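Local coordinates for pectate lyase (Pectobacterium carotovorum, PDB 4U49), which cleaves the polygalacturonate backbone of pectin by calcium-dependent elimination and probably also acts within highly methylated pectins, at residues Lys234-Ile239 against Gly265-Thr270; Trp39-Gly44 against Val90-Gly95. One frame throughout, in Å; residues are numbered along the deposited sequence.

In the fold
The two contacts belong to separate parts of the chain, with centres about 29 Å apart and nearest atoms about 13 Å apart. Interaction 2 lies in the N-terminal beta-sandwich, where one strand from each of two antiparallel sheets meets the other through side chains; it is largely buried and mostly apolar, centred on a tryptophan and a valine. Interaction 1 lies within the pectate lyase domain and joins neighbouring parallel strands edge to edge, mainly by backbone hydrogen bonds, with a histidine-threonine bond added on one face. It is only partly buried, and its loop end reaches the surface. Both lie away from the calcium-binding residues Asp194, Ile195, Asn216 and Pro221.

Interaction 1 (Lys234-Ile239 against Gly265-Thr270); sequences KNSHTI and GPRNLT
Thr270 and His237 meet through a short bond, His237 NE2 to Thr270 OG1 at 2.6 Å, in which either atom could be the donor. The hydroxyl lies at the ring edge, in its plane. His237 has its CG anti to the backbone N (chi1 -167°), which lays the imidazole along the sheet toward the neighbouring strand, and Ile239 CG1 of the same strand sits over one ring face, toward its rim. Asn268 stands beside it: its CB packs against His237 CD2 at 3.7 Å, with the amide plane nearly perpendicular to the ring, while its OD1 is engaged by the backbone N of Val293. These side chains share one face of the sheet; Thr238 and Leu269 point to the other.

The strands themselves run parallel, 17° apart. Asn268 N donates to Ser236 O, Thr238 N to Asn268 O, and Thr270 N to Thr238 O at 2.8 Å. At the loop end, where a cis peptide precedes Pro266, Asn235 N reaches Pro266 O with a more bent geometry. Lys234 runs its CB and CD alongside Gly265, CD lying 3.9 Å from Gly265 N; the chain then bends at chi4 and hydrogen-bonds through NZ to Asn262 O. With strands 206-210 and 294-301 bonded on the outer edges, this in-register parallel pairing is characteristic of successive coils in a right-handed parallel beta-helix, the fold of polysaccharide lyase family 3.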
# COMPACT_ATOMS: atom_id res chain seq x y z
N LYS A 234 0.69 -18.74 -7.49
CA LYS A 234 1.14 -18.53 -8.86
C LYS A 234 -0.04 -18.05 -9.69
O LYS A 234 -1.18 -18.14 -9.24
CB LYS A 234 1.74 -19.80 -9.45
CG LYS A 234 2.64 -20.56 -8.48
CD LYS A 234 3.15 -21.85 -9.10
CE LYS A 234 3.93 -22.69 -8.09
NZ LYS A 234 3.08 -23.22 -6.99
N ASN A 235 0.24 -17.56 -10.90
CA ASN A 235 -0.80 -17.00 -11.76
C ASN A 235 -1.59 -15.94 -10.99
O ASN A 235 -2.81 -15.86 -11.08
CB ASN A 235 -1.73 -18.09 -12.28
CG ASN A 235 -0.97 -19.26 -12.88
OD1 ASN A 235 -0.98 -20.37 -12.34
ND2 ASN A 235 -0.29 -19.02 -13.99
N SER A 236 -0.85 -15.15 -10.21
CA SER A 236 -1.43 -14.15 -9.34
C SER A 236 -0.86 -12.78 -9.66
O SER A 236 0.25 -12.67 -10.19
CB SER A 236 -1.17 -14.50 -7.87
OG SER A 236 0.22 -14.51 -7.60
N HIS A 237 -1.61 -11.74 -9.33
CA HIS A 237 -1.20 -10.38 -9.67
C HIS A 237 -1.55 -9.41 -8.55
O HIS A 237 -2.71 -9.29 -8.15
CB HIS A 237 -1.87 -9.94 -10.97
CG HIS A 237 -1.30 -8.69 -11.56
ND1 HIS A 237 -1.94 -7.99 -12.56
CD2 HIS A 237 -0.16 -8.02 -11.30
CE1 HIS A 237 -1.21 -6.94 -12.89
NE2 HIS A 237 -0.13 -6.94 -12.14
N THR A 238 -0.54 -8.72 -8.02
CA THR A 238 -0.78 -7.65 -7.07
C THR A 238 -0.53 -6.31 -7.75
O THR A 238 0.51 -6.10 -8.37
CB THR A 238 0.12 -7.77 -5.82
OG1 THR A 238 -0.24 -8.95 -5.08
CG2 THR A 238 -0.05 -6.55 -4.92
N ILE A 239 -1.51 -5.41 -7.62
CA ILE A 239 -1.45 -4.08 -8.20
C ILE A 239 -1.42 -3.02 -7.10
O ILE A 239 -2.24 -3.06 -6.18
CB ILE A 239 -2.65 -3.81 -9.14
CG1 ILE A 239 -2.71 -4.85 -10.26
CG2 ILE A 239 -2.57 -2.40 -9.72
CD1 ILE A 239 -3.89 -4.66 -11.20
N GLY A 265 6.06 -20.02 -10.87
CA GLY A 265 5.45 -18.75 -11.22
C GLY A 265 4.46 -18.90 -12.37
O GLY A 265 4.03 -20.01 -12.67
N PRO A 266 4.10 -17.78 -13.01
CA PRO A 266 4.60 -16.44 -12.68
C PRO A 266 3.86 -15.80 -11.50
O PRO A 266 2.67 -16.04 -11.30
CB PRO A 266 4.33 -15.64 -13.96
CG PRO A 266 3.12 -16.29 -14.54
CD PRO A 266 3.23 -17.76 -14.20
N ARG A 267 4.59 -15.02 -10.71
CA ARG A 267 4.00 -14.17 -9.69
C ARG A 267 4.23 -12.73 -10.13
O ARG A 267 5.38 -12.31 -10.30
CB ARG A 267 4.60 -14.42 -8.31
CG ARG A 267 4.47 -15.86 -7.82
CD ARG A 267 4.94 -15.96 -6.38
NE ARG A 267 4.86 -17.32 -5.87
CZ ARG A 267 5.91 -18.12 -5.71
NH1 ARG A 267 7.12 -17.68 -6.03
NH2 ARG A 267 5.75 -19.35 -5.23
N ASN A 268 3.16 -11.98 -10.33
CA ASN A 268 3.28 -10.66 -10.95
C ASN A 268 2.98 -9.50 -10.01
O ASN A 268 2.09 -9.58 -9.16
CB ASN A 268 2.38 -10.58 -12.17
CG ASN A 268 2.75 -11.59 -13.24
OD1 ASN A 268 3.93 -11.84 -13.48
ND2 ASN A 268 1.75 -12.18 -13.88
N LEU A 269 3.73 -8.42 -10.19
CA LEU A 269 3.53 -7.19 -9.44
C LEU A 269 3.45 -6.01 -10.40
O LEU A 269 4.27 -5.88 -11.29
CB LEU A 269 4.67 -6.96 -8.44
CG LEU A 269 4.65 -5.61 -7.71
CD1 LEU A 269 3.58 -5.59 -6.62
CD2 LEU A 269 6.02 -5.25 -7.13
N THR A 270 2.45 -5.16 -10.21
CA THR A 270 2.41 -3.91 -10.96
C THR A 270 2.28 -2.73 -10.01
O THR A 270 1.31 -2.62 -9.27
CB THR A 270 1.25 -3.88 -11.97
OG1 THR A 270 1.41 -4.96 -12.91
CG2 THR A 270 1.26 -2.56 -12.73

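Interaction 2 (Trp39-Gly44 against Val90-Gly95)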
# COMPACT_ATOMS: atom_id res chain seq x y z
N TRP A 39 -7.26 8.87 0.99
CA TRP A 39 -8.70 8.93 0.79
C TRP A 39 -9.21 7.95 -0.25
O TRP A 39 -8.46 7.45 -1.08
CB TRP A 39 -9.13 10.36 0.40
CG TRP A 39 -8.52 10.90 -0.87
CD1 TRP A 39 -9.06 10.85 -2.12
CD2 TRP A 39 -7.26 11.59 -1.00
NE1 TRP A 39 -8.22 11.47 -3.03
CE2 TRP A 39 -7.11 11.92 -2.36
CE3 TRP A 39 -6.26 11.95 -0.09
CZ2 TRP A 39 -5.99 12.60 -2.84
CZ3 TRP A 39 -5.15 12.63 -0.58
CH2 TRP A 39 -5.02 12.95 -1.93
N SER A 40 -10.51 7.67 -0.18
CA SER A 40 -11.19 6.92 -1.22
C SER A 40 -12.35 7.76 -1.72
O SER A 40 -13.00 8.46 -0.94
CB SER A 40 -11.69 5.57 -0.71
OG SER A 40 -12.74 5.75 0.23
N THR A 41 -12.61 7.69 -3.02
CA THR A 41 -13.73 8.41 -3.59
C THR A 41 -14.46 7.51 -4.59
O THR A 41 -13.85 6.63 -5.20
CB THR A 41 -13.27 9.71 -4.29
OG1 THR A 41 -14.41 10.49 -4.67
CG2 THR A 41 -12.42 9.41 -5.51
N ASP A 42 -15.76 7.72 -4.73
CA ASP A 42 -16.53 6.98 -5.72
C ASP A 42 -17.05 7.93 -6.79
O ASP A 42 -17.82 7.53 -7.66
CB ASP A 42 -17.68 6.21 -5.07
CG ASP A 42 -18.43 7.04 -4.04
OD1 ASP A 42 -18.55 8.26 -4.23
OD2 ASP A 42 -18.89 6.46 -3.04
N ALA A 43 -16.63 9.19 -6.70
CA ALA A 43 -16.92 10.16 -7.74
C ALA A 43 -16.29 9.68 -9.04
O ALA A 43 -15.09 9.39 -9.09
CB ALA A 43 -16.41 11.54 -7.36
N GLY A 44 -17.09 9.58 -10.09
CA GLY A 44 -16.60 9.09 -11.35
C GLY A 44 -16.01 10.20 -12.19
O GLY A 44 -16.34 11.37 -11.99
N VAL A 90 -9.98 17.17 1.07
CA VAL A 90 -9.64 17.01 -0.34
C VAL A 90 -10.88 17.25 -1.20
O VAL A 90 -11.98 16.79 -0.88
CB VAL A 90 -9.03 15.62 -0.67
CG1 VAL A 90 -7.72 15.42 0.08
CG2 VAL A 90 -10.00 14.50 -0.34
N ASP A 91 -10.70 18.02 -2.27
CA ASP A 91 -11.77 18.27 -3.23
C ASP A 91 -11.46 17.53 -4.52
O ASP A 91 -10.33 17.59 -5.00
CB ASP A 91 -11.93 19.77 -3.51
CG ASP A 91 -12.62 20.52 -2.39
OD1 ASP A 91 -12.78 19.95 -1.29
OD2 ASP A 91 -12.99 21.70 -2.60
N THR A 92 -12.44 16.82 -5.06
CA THR A 92 -12.25 16.20 -6.37
C THR A 92 -13.05 16.95 -7.42
O THR A 92 -14.19 17.35 -7.18
CB THR A 92 -12.67 14.72 -6.38
OG1 THR A 92 -14.08 14.62 -6.16
CG2 THR A 92 -11.93 13.95 -5.29
N VAL A 93 -12.43 17.16 -8.57
CA VAL A 93 -13.10 17.83 -9.68
C VAL A 93 -13.35 16.83 -10.80
O VAL A 93 -12.42 16.17 -11.26
CB VAL A 93 -12.28 19.02 -10.20
CG1 VAL A 93 -13.04 19.77 -11.28
CG2 VAL A 93 -11.93 19.96 -9.05
N SER A 94 -14.60 16.71 -11.22
CA SER A 94 -14.98 15.74 -12.24
C SER A 94 -15.16 16.41 -13.59
O SER A 94 -15.14 17.64 -13.70
CB SER A 94 -16.27 15.01 -11.84
OG SER A 94 -16.06 14.19 -10.71
N GLY A 95 -15.34 15.60 -14.63
CA GLY A 95 -15.48 16.11 -15.99
C GLY A 95 -16.72 16.95 -16.22
O GLY A 95 -16.75 17.79 -17.11
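The chains of Trp39-Gly44 and Val90-Gly95 run in nearly the same direction, 11° apart end to end, but too far from each other to pair as strands: the CA atoms of Trp39 and Val90 are 8.2 Å apart and those of Gly44 and Ser94 6.9 Å. Side chains bridge the gap. Val90 sets CG1 over one face of the Trp39 six-membered ring, 3.9 Å from its centroid and 14° off the ring normal, a CH-pi contact. Its second methyl, CG2, rests near the five-membered ring, 3.9 Å from Trp39 CG. With chi1 near 60°, the indole swings toward strand 87-94 and lies across both Val90 methyls; its NE1 is bonded to Gln49 OE1.

Strands 34-41 and 87-94 come from different antiparallel sheets, one of three strands and one of four, which pack face to face as a beta-sandwich, in the strand order of a fibronectin type III-like domain. Further along, Thr92 turns its hydroxyl toward Ala43, OG1 lying 4.0 Å from the CB, and Leu100 of the neighbouring strand 99-106 touches both residues. Thr41 OG1 accepts from the backbone N of Ala43 at 3.3 Å, forming an ST turn where the strand ends, and is also hydrogen-bonded to Thr24 OG1. The turn carries the chain round to Gly44, whose carbonyl O lies 3.1 Å from Ser94 OG.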